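Local coordinates for protein probable glutathione reductase (Sinorhizobium meliloti, PDB 4DNA) that probably catalyses the NADPH-dependent reduction of glutathione disulfide to glutathione, working as a homodimer with one FAD per subunit, at residues R114-L117 with V123-L126; V31-A34 with R38-G41; F4-F9 with G107-D112. One frame throughout, in Å; residues are numbered along the deposited sequence.

Contact 1 of 3, residues R114-L117 with V123-L126. With FAD (flavin-adenine dinucleotide), chain C.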
loop_
_atom_site.group_PDB
_atom_site.type_symbol
_atom_site.label_atom_id
_atom_site.label_comp_id
_atom_site.label_asym_id
_atom_site.label_seq_id
_atom_site.Cartn_x
_atom_site.Cartn_y
_atom_site.Cartn_z
ATOM N N ARG A 114 -14.353 19.579 32.965
ATOM C CA ARG A 114 -13.213 20.407 32.605
ATOM C C ARG A 114 -12.363 20.566 33.877
ATOM O O ARG A 114 -12.906 20.609 34.993
ATOM C CB ARG A 114 -13.693 21.759 32.061
ATOM C CG ARG A 114 -12.590 22.743 31.718
ATOM C CD ARG A 114 -13.147 24.114 31.380
ATOM N NE ARG A 114 -12.082 25.115 31.322
ATOM C CZ ARG A 114 -11.284 25.309 30.273
ATOM N NH1 ARG A 114 -11.414 24.569 29.177
ATOM N NH2 ARG A 114 -10.346 26.239 30.320
ATOM N N ALA A 115 -11.039 20.615 33.713
ATOM C CA ALA A 115 -10.122 20.845 34.832
ATOM C C ALA A 115 -9.267 22.098 34.607
ATOM O O ALA A 115 -8.786 22.348 33.493
ATOM C CB ALA A 115 -9.242 19.629 35.064
ATOM N N GLU A 116 -9.102 22.892 35.666
ATOM C CA GLU A 116 -8.222 24.055 35.628
ATOM C C GLU A 116 -7.184 23.982 36.727
ATOM O O GLU A 116 -7.247 23.121 37.613
ATOM C CB GLU A 116 -9.012 25.351 35.738
ATOM C CG GLU A 116 -9.354 25.980 34.400
ATOM C CD GLU A 116 -10.390 27.085 34.522
ATOM O OE1 GLU A 116 -10.225 27.985 35.386
ATOM O OE2 GLU A 116 -11.375 27.048 33.745
ATOM N N LEU A 117 -6.231 24.901 36.666
ATOM C CA LEU A 117 -5.117 24.896 37.589
ATOM C C LEU A 117 -5.241 25.939 38.672
ATOM O O LEU A 117 -5.374 27.135 38.386
ATOM C CB LEU A 117 -3.812 25.087 36.830
ATOM C CG LEU A 117 -3.293 23.813 36.175
ATOM C CD1 LEU A 117 -2.330 24.136 35.049
ATOM C CD2 LEU A 117 -2.617 22.941 37.222
ATOM N N VAL A 123 -5.199 21.032 41.307
ATOM C CA VAL A 123 -6.064 21.107 40.137
ATOM C C VAL A 123 -7.503 21.281 40.591
ATOM O O VAL A 123 -7.975 20.514 41.430
ATOM C CB VAL A 123 -5.985 19.815 39.287
ATOM C CG1 VAL A 123 -6.716 20.001 37.967
ATOM C CG2 VAL A 123 -4.544 19.397 39.041
ATOM N N LYS A 124 -8.202 22.274 40.038
ATOM C CA LYS A 124 -9.642 22.424 40.301
ATOM C C LYS A 124 -10.505 21.775 39.220
ATOM O O LYS A 124 -10.167 21.804 38.031
ATOM C CB LYS A 124 -10.054 23.887 40.560
ATOM C CG LYS A 124 -9.920 24.850 39.386
ATOM C CD LYS A 124 -10.412 26.240 39.777
ATOM C CE LYS A 124 -10.034 27.301 38.746
ATOM N NZ LYS A 124 -10.340 28.681 39.231
ATOM N N LEU A 125 -11.615 21.189 39.659
ATOM C CA LEU A 125 -12.517 20.440 38.796
ATOM C C LEU A 125 -13.871 21.133 38.773
ATOM O O LEU A 125 -14.631 21.029 39.728
ATOM C CB LEU A 125 -12.692 19.025 39.345
ATOM C CG LEU A 125 -11.457 18.248 39.821
ATOM C CD1 LEU A 125 -11.800 17.260 40.940
ATOM C CD2 LEU A 125 -10.786 17.552 38.642
ATOM N N LEU A 126 -14.179 21.825 37.682
ATOM C CA LEU A 126 -15.340 22.716 37.660
ATOM C C LEU A 126 -16.672 22.021 37.918
ATOM O O LEU A 126 -17.459 22.506 38.726
ATOM C CB LEU A 126 -15.390 23.559 36.375
ATOM C CG LEU A 126 -14.185 24.473 36.082
ATOM C CD1 LEU A 126 -14.575 25.573 35.104
ATOM C CD2 LEU A 126 -13.564 25.074 37.342
HETATM P PA FAD C . -6.506 15.977 21.658
HETATM O O1A FAD C . -6.701 17.291 20.922
HETATM O O2A FAD C . -6.620 14.635 20.968
HETATM O O5B FAD C . -7.508 15.933 22.912
HETATM C C5B FAD C . -7.235 16.595 24.154
HETATM C C4B FAD C . -8.539 16.559 24.936
HETATM O O4B FAD C . -8.531 17.430 26.066
HETATM C C3B FAD C . -9.685 16.998 24.045
HETATM O O3B FAD C . -10.644 15.933 23.982
HETATM C C2B FAD C . -10.218 18.257 24.702
HETATM O O2B FAD C . -11.635 18.361 24.562
HETATM C C1B FAD C . -9.793 18.096 26.154
HETATM N N9A FAD C . -9.590 19.374 26.877
HETATM C C8A FAD C . -9.166 20.520 26.312
HETATM N N7A FAD C . -9.041 21.520 27.217
HETATM C C5A FAD C . -9.386 21.000 28.399
HETATM C C6A FAD C . -9.465 21.538 29.767
HETATM N N6A FAD C . -9.145 22.842 29.956
HETATM N N1A FAD C . -9.863 20.697 30.758
HETATM C C2A FAD C . -10.182 19.405 30.500
HETATM N N3A FAD C . -10.130 18.851 29.267
HETATM C C4A FAD C . -9.746 19.587 28.188
HETATM N N1 FAD C . -3.251 13.263 12.987
HETATM C C2 FAD C . -2.699 12.199 12.360
HETATM O O2 FAD C . -1.658 11.688 12.828
HETATM N N3 FAD C . -3.240 11.677 11.244
HETATM C C4 FAD C . -4.357 12.168 10.670
HETATM O O4 FAD C . -4.831 11.641 9.634
HETATM C C4X FAD C . -5.013 13.342 11.299
HETATM N N5 FAD C . -6.138 13.892 10.790
HETATM C C5X FAD C . -6.711 14.962 11.404
HETATM C C6 FAD C . -7.871 15.530 10.878
HETATM C C7 FAD C . -8.463 16.636 11.497
HETATM C C7M FAD C . -9.718 17.212 10.891
HETATM C C8 FAD C . -7.862 17.210 12.743
HETATM C C8M FAD C . -8.461 18.389 13.461
HETATM C C9 FAD C . -6.706 16.648 13.266
HETATM C C9A FAD C . -6.109 15.552 12.646
HETATM N N10 FAD C . -4.937 14.989 13.190
HETATM C C10 FAD C . -4.369 13.874 12.529
HETATM C "C1'" FAD C . -4.342 15.572 14.406
HETATM C "C2'" FAD C . -4.645 14.782 15.671
HETATM O "O2'" FAD C . -6.061 14.633 15.814
HETATM C "C3'" FAD C . -4.030 15.467 16.892
HETATM O "O3'" FAD C . -2.661 15.763 16.593
HETATM C "C4'" FAD C . -4.090 14.611 18.158
HETATM O "O4'" FAD C . -5.457 14.443 18.556
HETATM C "C5'" FAD C . -3.313 15.254 19.294
HETATM O "O5'" FAD C . -3.944 14.917 20.527
HETATM P P FAD C . -3.659 15.681 21.923
HETATM O O1P FAD C . -3.063 14.699 22.915
HETATM O O2P FAD C . -2.971 16.998 21.656
HETATM O O3P FAD C . -5.125 16.018 22.486
#
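Lys124 sets CG between its backbone N and carbonyl carbon (chi1 66°) and runs on extended, which lays its chain alongside that of Glu116, both pointing the same way. Lys124 CE comes to 3.4 Å from Glu116 OE1, and the ammonium completes a long salt bridge, Lys124 NZ to Glu116 OE1 at 3.9 Å. The other carboxylate oxygen serves Arg114: Glu116 OE2 offers its anti lone pair to Arg114 NE at 3.2 Å, in the guanidinium plane, so one carboxylate links two cations. Arg114 is held further by Glu36 through NH1 and by the carbonyl of Gly272 through NH2. These bonds help fix the turn of the guanidinium, with FAD N6A over one face near its rim. The backbone reads the same adenine, Ala115 N donating to FAD N1A at 3.2 Å in a nearly straight bond. The two strands form an antiparallel hairpin: Glu116 and Lys124 are a hydrogen-bonded pair (Glu116 N to Lys124 O 2.8 Å, Lys124 N to Glu116 O 2.7 Å), and Leu126 N adds a bond to Arg114 O. Ala115, Leu117, Val123 and Leu125 line the opposite face. There Ala115, Val123 and Leu125 pack on Phe9 of strand 6-11, Leu117 and Val123 reach strand 137-139, and Val123 bonds by its backbone to Val132 of strand 130-134.

Contact 2 of 3, residues V31-A34 with R38-G41. With FAD (flavin-adenine dinucleotide), chain C.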
loop_
_atom_site.group_PDB
_atom_site.type_symbol
_atom_site.label_atom_id
_atom_site.label_comp_id
_atom_site.label_asym_id
_atom_site.label_seq_id
_atom_site.Cartn_x
_atom_site.Cartn_y
_atom_site.Cartn_z
ATOM N N VAL A 31 -3.568 7.655 39.659
ATOM C CA VAL A 31 -3.739 8.562 38.514
ATOM C C VAL A 31 -5.176 9.073 38.458
ATOM O O VAL A 31 -6.106 8.341 38.789
ATOM C CB VAL A 31 -3.392 7.865 37.166
ATOM C CG1 VAL A 31 -3.534 8.816 35.987
ATOM C CG2 VAL A 31 -1.985 7.280 37.186
ATOM N N ALA A 32 -5.360 10.322 38.049
ATOM C CA ALA A 32 -6.694 10.847 37.751
ATOM C C ALA A 32 -6.718 11.542 36.379
ATOM O O ALA A 32 -5.732 12.164 35.977
ATOM C CB ALA A 32 -7.146 11.794 38.849
ATOM N N ILE A 33 -7.832 11.436 35.659
ATOM C CA ILE A 33 -7.932 12.056 34.331
ATOM C C ILE A 33 -9.289 12.718 34.068
ATOM O O ILE A 33 -10.342 12.138 34.346
ATOM C CB ILE A 33 -7.535 11.069 33.191
ATOM C CG1 ILE A 33 -7.665 11.735 31.804
ATOM C CG2 ILE A 33 -8.316 9.762 33.286
ATOM C CD1 ILE A 33 -6.852 11.089 30.699
ATOM N N ALA A 34 -9.247 13.934 33.530
ATOM C CA ALA A 34 -10.455 14.707 33.267
ATOM C C ALA A 34 -10.624 15.073 31.793
ATOM O O ALA A 34 -9.727 15.674 31.187
ATOM C CB ALA A 34 -10.457 15.961 34.123
ATOM N N ARG A 38 -15.465 14.529 25.276
ATOM C CA ARG A 38 -15.546 13.109 24.907
ATOM C C ARG A 38 -14.171 12.438 24.875
ATOM O O ARG A 38 -13.264 12.897 24.172
ATOM C CB ARG A 38 -16.249 12.935 23.554
ATOM C CG ARG A 38 -17.749 13.159 23.576
ATOM C CD ARG A 38 -18.367 12.871 22.221
ATOM N NE ARG A 38 -18.699 11.460 22.038
ATOM C CZ ARG A 38 -19.274 10.964 20.943
ATOM N NH1 ARG A 38 -19.589 11.755 19.923
ATOM N NH2 ARG A 38 -19.542 9.668 20.869
ATOM N N TYR A 39 -14.033 11.354 25.645
ATOM C CA TYR A 39 -12.786 10.585 25.745
ATOM C C TYR A 39 -12.353 9.974 24.406
ATOM O O TYR A 39 -13.177 9.424 23.664
ATOM C CB TYR A 39 -12.893 9.511 26.843
ATOM C CG TYR A 39 -12.611 10.053 28.237
ATOM C CD1 TYR A 39 -11.294 10.204 28.706
ATOM C CD2 TYR A 39 -13.652 10.431 29.083
ATOM C CE1 TYR A 39 -11.032 10.710 29.970
ATOM C CE2 TYR A 39 -13.400 10.931 30.352
ATOM C CZ TYR A 39 -12.094 11.070 30.789
ATOM O OH TYR A 39 -11.853 11.581 32.049
ATOM N N GLY A 40 -11.058 10.078 24.104
ATOM C CA GLY A 40 -10.521 9.648 22.810
ATOM C C GLY A 40 -9.962 10.832 22.043
ATOM O O GLY A 40 -9.109 10.657 21.174
ATOM N N GLY A 41 -10.457 12.032 22.358
ATOM C CA GLY A 41 -9.896 13.285 21.851
ATOM C C GLY A 41 -10.188 13.555 20.390
ATOM O O GLY A 41 -10.949 12.817 19.760
HETATM P PA FAD C . -6.506 15.977 21.658
HETATM O O1A FAD C . -6.701 17.291 20.922
HETATM O O2A FAD C . -6.620 14.635 20.968
HETATM O O5B FAD C . -7.508 15.933 22.912
HETATM C C5B FAD C . -7.235 16.595 24.154
HETATM C C4B FAD C . -8.539 16.559 24.936
HETATM O O4B FAD C . -8.531 17.430 26.066
HETATM C C3B FAD C . -9.685 16.998 24.045
HETATM O O3B FAD C . -10.644 15.933 23.982
HETATM C C2B FAD C . -10.218 18.257 24.702
HETATM O O2B FAD C . -11.635 18.361 24.562
HETATM C C1B FAD C . -9.793 18.096 26.154
HETATM N N9A FAD C . -9.590 19.374 26.877
HETATM C C8A FAD C . -9.166 20.520 26.312
HETATM N N7A FAD C . -9.041 21.520 27.217
HETATM C C5A FAD C . -9.386 21.000 28.399
HETATM C C6A FAD C . -9.465 21.538 29.767
HETATM N N6A FAD C . -9.145 22.842 29.956
HETATM N N1A FAD C . -9.863 20.697 30.758
HETATM C C2A FAD C . -10.182 19.405 30.500
HETATM N N3A FAD C . -10.130 18.851 29.267
HETATM C C4A FAD C . -9.746 19.587 28.188
HETATM N N1 FAD C . -3.251 13.263 12.987
HETATM C C2 FAD C . -2.699 12.199 12.360
HETATM O O2 FAD C . -1.658 11.688 12.828
HETATM N N3 FAD C . -3.240 11.677 11.244
HETATM C C4 FAD C . -4.357 12.168 10.670
HETATM O O4 FAD C . -4.831 11.641 9.634
HETATM C C4X FAD C . -5.013 13.342 11.299
HETATM N N5 FAD C . -6.138 13.892 10.790
HETATM C C5X FAD C . -6.711 14.962 11.404
HETATM C C6 FAD C . -7.871 15.530 10.878
HETATM C C7 FAD C . -8.463 16.636 11.497
HETATM C C7M FAD C . -9.718 17.212 10.891
HETATM C C8 FAD C . -7.862 17.210 12.743
HETATM C C8M FAD C . -8.461 18.389 13.461
HETATM C C9 FAD C . -6.706 16.648 13.266
HETATM C C9A FAD C . -6.109 15.552 12.646
HETATM N N10 FAD C . -4.937 14.989 13.190
HETATM C C10 FAD C . -4.369 13.874 12.529
HETATM C "C1'" FAD C . -4.342 15.572 14.406
HETATM C "C2'" FAD C . -4.645 14.782 15.671
HETATM O "O2'" FAD C . -6.061 14.633 15.814
HETATM C "C3'" FAD C . -4.030 15.467 16.892
HETATM O "O3'" FAD C . -2.661 15.763 16.593
HETATM C "C4'" FAD C . -4.090 14.611 18.158
HETATM O "O4'" FAD C . -5.457 14.443 18.556
HETATM C "C5'" FAD C . -3.313 15.254 19.294
HETATM O "O5'" FAD C . -3.944 14.917 20.527
HETATM P P FAD C . -3.659 15.681 21.923
HETATM O O1P FAD C . -3.063 14.699 22.915
HETATM O O2P FAD C . -2.971 16.998 21.656
HETATM O O3P FAD C . -5.125 16.018 22.486
#
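A buried contact of one tyrosine with the side chain and backbone of a strand, this pair joins the end of strand 31-35 to the loop that leaves it, as the side chain of Tyr39 reaches back to Ile33 and Ala34. The ring and the isoleucine slide past each other in opposite directions, and Ile33 CG1 meets the ring at its edge, in plane, 4.0 Å from Tyr39 CE1. Ile33 supplies that branch by holding CG1 anti to its backbone N (chi1 179°). The phenol oxygen travels beyond the isoleucine side chain to the strand backbone: Tyr39 OH lies 2.8 Å from Ile33 O and 3.6 Å from Ala34 CA. Its main polar partner is the carbonyl of Leu111 on the neighbouring strand 109-112, with a weak further bond from Glu35 N, so the buried hydroxyl sits among backbone groups of two adjacent strands. Strand 31-35 is the second strand of the Rossmann-type FAD domain, and the chain past its end passes close to the cofactor, where Glu35 hydrogen-bonds FAD through OE1. Ala34 O approaches FAD N3A at 3.7 Å. From Arg38 to Gly41 the loop makes a type II beta turn, with Gly40 at its third position at positive phi and a weak closing bond, Gly41 N to Arg38 O at 3.5 Å. Having no side chain, Gly41 brings its CA to 3.5 Å from FAD O3B, ahead of Cys43, which forms the redox-active disulfide with Cys48. Arg38 forms salt bridges to Glu89 and Glu96 of helix 81-106, and the Tyr39 ring packs against Arg100 of that helix and Ile110 of strand 109-112.

Contact 3 of 3, residues F4-F9 with G107-D112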
loop_
_atom_site.group_PDB
_atom_site.type_symbol
_atom_site.label_atom_id
_atom_site.label_comp_id
_atom_site.label_asym_id
_atom_site.label_seq_id
_atom_site.Cartn_x
_atom_site.Cartn_y
_atom_site.Cartn_z
ATOM N N PHE A 4 -0.087 13.613 48.420
ATOM C CA PHE A 4 -1.105 14.247 47.580
ATOM C C PHE A 4 -2.263 13.300 47.302
ATOM O O PHE A 4 -2.133 12.088 47.470
ATOM C CB PHE A 4 -0.520 14.666 46.224
ATOM C CG PHE A 4 0.825 15.342 46.293
ATOM C CD1 PHE A 4 1.987 14.605 46.525
ATOM C CD2 PHE A 4 0.938 16.711 46.068
ATOM C CE1 PHE A 4 3.228 15.229 46.562
ATOM C CE2 PHE A 4 2.175 17.339 46.101
ATOM C CZ PHE A 4 3.322 16.597 46.347
ATOM N N ASP A 5 -3.378 13.860 46.835
ATOM C CA ASP A 5 -4.524 13.066 46.409
ATOM C C ASP A 5 -4.116 12.029 45.372
ATOM O O ASP A 5 -4.457 10.859 45.494
ATOM C CB ASP A 5 -5.624 13.961 45.832
ATOM C CG ASP A 5 -6.089 15.026 46.806
ATOM O OD1 ASP A 5 -6.156 14.764 48.032
ATOM O OD2 ASP A 5 -6.400 16.134 46.335
ATOM N N TYR A 6 -3.385 12.461 44.355
ATOM C CA TYR A 6 -2.957 11.558 43.296
ATOM C C TYR A 6 -1.464 11.678 43.076
ATOM O O TYR A 6 -0.847 12.647 43.506
ATOM C CB TYR A 6 -3.704 11.859 41.990
ATOM C CG TYR A 6 -5.209 11.854 42.132
ATOM C CD1 TYR A 6 -5.920 10.660 42.170
ATOM C CD2 TYR A 6 -5.918 13.046 42.236
ATOM C CE1 TYR A 6 -7.300 10.652 42.307
ATOM C CE2 TYR A 6 -7.298 13.051 42.373
ATOM C CZ TYR A 6 -7.988 11.854 42.408
ATOM O OH TYR A 6 -9.361 11.858 42.545
ATOM N N ASP A 7 -0.879 10.685 42.424
ATOM C CA ASP A 7 0.509 10.793 42.022
ATOM C C ASP A 7 0.559 11.600 40.736
ATOM O O ASP A 7 1.496 12.367 40.514
ATOM C CB ASP A 7 1.138 9.411 41.827
ATOM C CG ASP A 7 1.226 8.626 43.124
ATOM O OD1 ASP A 7 2.117 8.926 43.958
ATOM O OD2 ASP A 7 0.399 7.707 43.317
ATOM N N LEU A 8 -0.474 11.442 39.909
ATOM C CA LEU A 8 -0.478 12.018 38.574
ATOM C C LEU A 8 -1.861 12.424 38.085
ATOM O O LEU A 8 -2.669 11.565 37.745
ATOM C CB LEU A 8 0.132 11.041 37.566
ATOM C CG LEU A 8 0.084 11.555 36.124
ATOM C CD1 LEU A 8 1.189 12.571 35.861
ATOM C CD2 LEU A 8 0.168 10.405 35.143
ATOM N N PHE A 9 -2.118 13.728 38.018
ATOM C CA PHE A 9 -3.303 14.218 37.323
ATOM C C PHE A 9 -2.979 14.526 35.864
ATOM O O PHE A 9 -1.954 15.144 35.565
ATOM C CB PHE A 9 -3.909 15.445 38.012
ATOM C CG PHE A 9 -5.347 15.686 37.641
ATOM C CD1 PHE A 9 -5.680 16.311 36.438
ATOM C CD2 PHE A 9 -6.366 15.268 38.478
ATOM C CE1 PHE A 9 -7.000 16.522 36.087
ATOM C CE2 PHE A 9 -7.688 15.479 38.133
ATOM C CZ PHE A 9 -8.005 16.104 36.937
ATOM N N GLY A 107 -6.740 0.971 36.158
ATOM C CA GLY A 107 -6.971 1.492 37.509
ATOM C C GLY A 107 -7.143 2.999 37.656
ATOM O O GLY A 107 -7.577 3.478 38.704
ATOM N N ALA A 108 -6.800 3.746 36.611
ATOM C CA ALA A 108 -6.936 5.198 36.611
ATOM C C ALA A 108 -8.375 5.650 36.889
ATOM O O ALA A 108 -9.333 4.998 36.472
ATOM C CB ALA A 108 -6.451 5.764 35.289
ATOM N N GLU A 109 -8.516 6.765 37.600
ATOM C CA GLU A 109 -9.828 7.303 37.914
ATOM C C GLU A 109 -10.322 8.250 36.825
ATOM O O GLU A 109 -9.672 9.252 36.513
ATOM C CB GLU A 109 -9.799 8.013 39.258
ATOM C CG GLU A 109 -11.142 8.568 39.665
ATOM C CD GLU A 109 -11.095 9.268 40.997
ATOM O OE1 GLU A 109 -10.022 9.234 41.640
ATOM O OE2 GLU A 109 -12.132 9.846 41.402
ATOM N N ILE A 110 -11.479 7.923 36.259
ATOM C CA ILE A 110 -12.076 8.700 35.175
ATOM C C ILE A 110 -13.146 9.635 35.730
ATOM O O ILE A 110 -14.021 9.208 36.490
ATOM C CB ILE A 110 -12.716 7.786 34.104
ATOM C CG1 ILE A 110 -11.705 6.754 33.595
ATOM C CG2 ILE A 110 -13.248 8.609 32.941
ATOM C CD1 ILE A 110 -12.323 5.539 32.933
ATOM N N LEU A 111 -13.066 10.909 35.352
ATOM C CA LEU A 111 -14.098 11.885 35.688
ATOM C C LEU A 111 -14.379 12.756 34.484
ATOM O O LEU A 111 -13.466 13.085 33.726
ATOM C CB LEU A 111 -13.690 12.749 36.880
ATOM C CG LEU A 111 -12.198 12.809 37.174
ATOM C CD1 LEU A 111 -11.729 14.232 37.388
ATOM C CD2 LEU A 111 -11.892 11.947 38.382
ATOM N N ASP A 112 -15.648 13.117 34.311
ATOM C CA ASP A 112 -16.087 13.910 33.163
ATOM C C ASP A 112 -16.359 15.341 33.620
ATOM O O ASP A 112 -17.408 15.655 34.193
ATOM C CB ASP A 112 -17.316 13.287 32.494
ATOM C CG ASP A 112 -17.206 11.776 32.354
ATOM O OD1 ASP A 112 -16.893 11.305 31.249
ATOM O OD2 ASP A 112 -17.429 11.056 33.351
#
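Tyr6 and Glu109 cross at about a right angle, in a contact that reaches from strand 6-11, broken by a corner at Asp7, to the edge strand 109-112 of the parallel Rossmann-type sheet, with strand 31-35 between them in the sheet. The phenol ring and the carboxylate are turned 64° apart. Glu109 holds CG anti to its backbone N (chi1 -179°) and stays extended beyond it, which carries the carboxylate over to the phenol oxygen. There Tyr6 OH donates to Glu109 OE1 at 2.9 Å, approaching from above the carboxylate, 45° out of its plane, while the same oxygen lies at the ring edge, near its plane. The second oxygen stands further off, Glu109 OE2 being 3.6 Å from Tyr6 OH.

Farther along the strands the meeting is apolar, Phe9 and Leu111 coming from opposite directions. Small residues of the middle strand lie between: Tyr6 and Phe9 both touch Ala32, and Phe9 and Leu111 both touch Ala34. From the hairpin side Leu125 touches Phe9 and Leu111, and Val123 touches Phe9, so this end of the contact lies between the parallel sheet and the antiparallel one. Before the corner Tyr6 bonds by its backbone to Thr133 and Glu135, after it Leu8 bonds to Lys30. At the head of the other segment, Gly107 ends helix 81-106 in a Schellman motif, and strand 109-112 follows after Ala108. Leu111 CD1 makes the apolar touch, 4.2 Å from Phe9 CZ.

From the N terminus, residues 4-9 lead into the parallel sheet and find their contact 3 partner only at 107-112, after 97 intervening residues. Contact 2 falls within that span: it spans three residues, at the end of strand 31-35, the strand that separates the two of contact 3. Contact 1 follows in series, one residue beyond 107-112, closing a hairpin over five residues. No segments cross. Contacts 2 and 3 share one sheet and meet through the backbone pairing of Ala32 with Leu8; contact 1 sets the small antiparallel sheet against it, and contacts 1 and 2 both reach FAD, meeting through the methyls of Ala115 and Ala34.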